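PDB 3JTH: transcription activator HlyU from Vibrio vulnificus, which probably activates transcription, as an ArsR-family dimer that binds DNA through winged helix-turn-helix domains, with the toxin gene rtxA among its likely targets. Local coordinates for residues L26-M31 / S51-H56. Residues are numbered along the deposited sequence; the frame is centred on the assembly and turned at random.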
ATOM      1  N   LEU A  26      -4.707   0.349   9.516  1.00 25.01           N
ATOM      2  CA  LEU A  26      -3.845  -0.791   9.225  1.00 26.97           C
ATOM      3  C   LEU A  26      -3.746  -1.700  10.439  1.00 23.14           C
ATOM      4  O   LEU A  26      -3.813  -2.922  10.322  1.00 26.45           O
ATOM      5  CB  LEU A  26      -2.452  -0.320   8.786  1.00 25.44           C
ATOM      6  CG  LEU A  26      -1.616  -1.431   8.142  1.00 27.97           C
ATOM      7  CD1 LEU A  26      -2.367  -2.005   6.939  1.00 28.60           C
ATOM      8  CD2 LEU A  26      -0.262  -0.902   7.710  1.00 29.46           C
ATOM      9  N   GLN A  27      -3.609  -1.109  11.615  1.00 27.27           N
ATOM     10  CA  GLN A  27      -3.515  -1.918  12.821  1.00 27.98           C
ATOM     11  C   GLN A  27      -4.767  -2.777  12.949  1.00 26.89           C
ATOM     12  O   GLN A  27      -4.699  -3.951  13.297  1.00 24.97           O
ATOM     13  CB  GLN A  27      -3.348  -1.018  14.045  1.00 26.42           C
ATOM     14  CG  GLN A  27      -2.037  -0.247  14.041  1.00 28.40           C
ATOM     15  CD  GLN A  27      -1.908   0.715  15.219  1.00 31.45           C
ATOM     16  OE1 GLN A  27      -1.014   1.564  15.245  1.00 31.51           O
ATOM     17  NE2 GLN A  27      -2.798   0.582  16.194  1.00 29.00           N
ATOM     18  N   ILE A  28      -5.912  -2.178  12.650  1.00 26.73           N
ATOM     19  CA  ILE A  28      -7.183  -2.880  12.719  1.00 26.14           C
ATOM     20  C   ILE A  28      -7.227  -3.973  11.657  1.00 27.11           C
ATOM     21  O   ILE A  28      -7.618  -5.104  11.933  1.00 27.77           O
ATOM     22  CB  ILE A  28      -8.360  -1.915  12.491  1.00 24.31           C
ATOM     23  CG1 ILE A  28      -8.483  -0.960  13.684  1.00 26.51           C
ATOM     24  CG2 ILE A  28      -9.637  -2.708  12.272  1.00 25.66           C
ATOM     25  CD1 ILE A  28      -9.407   0.219  13.423  1.00 27.53           C
ATOM     26  N   LEU A  29      -6.834  -3.630  10.437  1.00 23.43           N
ATOM     27  CA  LEU A  29      -6.839  -4.612   9.363  1.00 23.80           C
ATOM     28  C   LEU A  29      -5.906  -5.781   9.693  1.00 24.81           C
ATOM     29  O   LEU A  29      -6.251  -6.942   9.464  1.00 26.34           O
ATOM     30  CB  LEU A  29      -6.407  -3.944   8.063  1.00 23.13           C
ATOM     31  CG  LEU A  29      -7.436  -2.962   7.487  1.00 24.36           C
ATOM     32  CD1 LEU A  29      -6.803  -2.152   6.367  1.00 22.23           C
ATOM     33  CD2 LEU A  29      -8.654  -3.734   7.002  1.00 23.87           C
ATOM     34  N   CYS A  30      -4.731  -5.468  10.233  1.00 23.03           N
ATOM     35  CA  CYS A  30      -3.756  -6.492  10.583  1.00 24.13           C
ATOM     36  C   CYS A  30      -4.320  -7.427  11.652  1.00 28.33           C
ATOM     37  O   CYS A  30      -4.126  -8.643  11.583  1.00 29.79           O
ATOM     38  CB  CYS A  30      -2.466  -5.829  11.080  1.00 29.61           C
ATOM     39  SG  CYS A  30      -1.726  -4.670   9.890  1.00 38.64           S
HETATM   40  N   MSE A  31      -5.026  -6.856  12.628  1.00 27.79           N
HETATM   41  CA  MSE A  31      -5.623  -7.624  13.712  1.00 30.77           C
HETATM   42  C   MSE A  31      -6.708  -8.566  13.229  1.00 30.37           C
HETATM   43  O   MSE A  31      -6.971  -9.596  13.863  1.00 30.50           O
HETATM   44  CB  MSE A  31      -6.224  -6.686  14.763  1.00 49.21           C
HETATM   45  CG  MSE A  31      -5.207  -6.030  15.672  1.00 59.23           C
HETATM   46 SE   MSE A  31      -4.129  -7.347  16.596  1.00 78.27          SE
HETATM   47  CE  MSE A  31      -5.520  -8.145  17.679  1.00 68.54           C
ATOM     48  N   SER A  51     -14.832   5.150  20.927  1.00 35.68           N
ATOM     49  CA  SER A  51     -15.212   6.087  19.879  1.00 35.07           C
ATOM     50  C   SER A  51     -14.186   6.196  18.754  1.00 34.30           C
ATOM     51  O   SER A  51     -14.567   6.345  17.579  1.00 31.83           O
ATOM     52  CB  SER A  51     -15.493   7.477  20.463  1.00 40.29           C
ATOM     53  OG  SER A  51     -14.311   8.156  20.841  1.00 42.97           O
ATOM     54  N   ALA A  52     -12.895   6.139  19.087  1.00 32.24           N
ATOM     55  CA  ALA A  52     -11.877   6.217  18.039  1.00 31.10           C
ATOM     56  C   ALA A  52     -12.064   5.005  17.149  1.00 29.48           C
ATOM     57  O   ALA A  52     -12.081   5.124  15.924  1.00 27.94           O
ATOM     58  CB  ALA A  52     -10.455   6.215  18.640  1.00 32.62           C
ATOM     59  N   LEU A  53     -12.231   3.847  17.782  1.00 31.57           N
ATOM     60  CA  LEU A  53     -12.413   2.587  17.066  1.00 33.14           C
ATOM     61  C   LEU A  53     -13.675   2.617  16.219  1.00 33.70           C
ATOM     62  O   LEU A  53     -13.673   2.174  15.069  1.00 30.71           O
ATOM     63  CB  LEU A  53     -12.491   1.409  18.052  1.00 40.85           C
ATOM     64  CG  LEU A  53     -12.710   0.016  17.436  1.00 40.41           C
ATOM     65  CD1 LEU A  53     -11.542  -0.334  16.522  1.00 39.72           C
ATOM     66  CD2 LEU A  53     -12.849  -1.031  18.544  1.00 39.27           C
ATOM     67  N   SER A  54     -14.747   3.140  16.802  1.00 38.40           N
ATOM     68  CA  SER A  54     -16.024   3.237  16.107  1.00 41.08           C
ATOM     69  C   SER A  54     -15.887   4.000  14.802  1.00 39.41           C
ATOM     70  O   SER A  54     -16.490   3.619  13.810  1.00 40.90           O
ATOM     71  CB  SER A  54     -17.065   3.926  16.991  1.00 49.57           C
ATOM     72  OG  SER A  54     -17.271   3.195  18.183  1.00 55.26           O
ATOM     73  N   GLN A  55     -15.102   5.077  14.809  1.00 40.27           N
ATOM     74  CA  GLN A  55     -14.885   5.885  13.608  1.00 40.17           C
ATOM     75  C   GLN A  55     -14.101   5.133  12.526  1.00 39.89           C
ATOM     76  O   GLN A  55     -14.511   5.095  11.359  1.00 40.11           O
ATOM     77  CB  GLN A  55     -14.125   7.166  13.954  1.00 41.59           C
ATOM     78  CG  GLN A  55     -14.825   8.061  14.958  1.00 44.29           C
ATOM     79  CD  GLN A  55     -14.010   9.300  15.287  1.00 44.85           C
ATOM     80  OE1 GLN A  55     -13.770  10.150  14.425  1.00 43.63           O
ATOM     81  NE2 GLN A  55     -13.573   9.404  16.540  1.00 47.07           N
ATOM     82  N   HIS A  56     -12.963   4.554  12.909  1.00 34.71           N
ATOM     83  CA  HIS A  56     -12.130   3.809  11.965  1.00 32.65           C
ATOM     84  C   HIS A  56     -12.876   2.637  11.369  1.00 32.04           C
ATOM     85  O   HIS A  56     -12.757   2.360  10.179  1.00 33.70           O
ATOM     86  CB  HIS A  56     -10.853   3.317  12.648  1.00 27.47           C
ATOM     87  CG  HIS A  56      -9.848   4.402  12.870  1.00 26.35           C
ATOM     88  ND1 HIS A  56      -9.253   5.081  11.833  1.00 29.14           N
ATOM     89  CD2 HIS A  56      -9.379   4.963  14.008  1.00 28.74           C
ATOM     90  CE1 HIS A  56      -8.460   6.020  12.320  1.00 28.59           C
ATOM     91  NE2 HIS A  56      -8.519   5.969  13.638  1.00 28.14           N
TER
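I28 meets L53 and H56 where helix 23-31 packs against helix 50-62, the second helix of the helix-turn-helix in an ArsR-type winged-helix domain. By family analogy, helix 50-62 is the recognition helix that enters the DNA major groove, so this contact lies on its inner side. The backbones stay well apart, the nearest CA atoms being those of I28 and H56 at 8.4 Å, and side chains from both helices meet in the gap, with I28 at the centre.

The CB of I28 leaves its helix heading for the other one and forks there. CG2 lies anti to the backbone N, while CG1 lies anti to the carbonyl carbon (chi1 -69°) and carries the chain onward, passing 4.2 Å from CD1 of L53. With chi2 close to extended, at 167°, the terminal methyl is carried out to the side chains of the facing helix. There I28 CD1 rests 3.5 Å from CB of H56 and 3.8 Å from CD1 of L53, a methyl fitted between two side chains one helical turn apart. Isoleucine suits this place: CG2 stays nearer its own helix while the CG1-CD1 arm reaches across.

L53 arrives obliquely and offers CD1; it also touches L42 of helix 39-46, so both helices of the motif share in this packing. I28 also packs on L46, L57 and L60.

H56 crosses I28 at about a right angle and contributes mainly its methylene. Histidine fits this partly exposed border because CB can join the apolar layer; the H56 side chain also touches R24 and R25 of helix 23-31. The isoleucine methyl lies oblique to the imidazole ring, its CD1 4.2 Å from CG of H56.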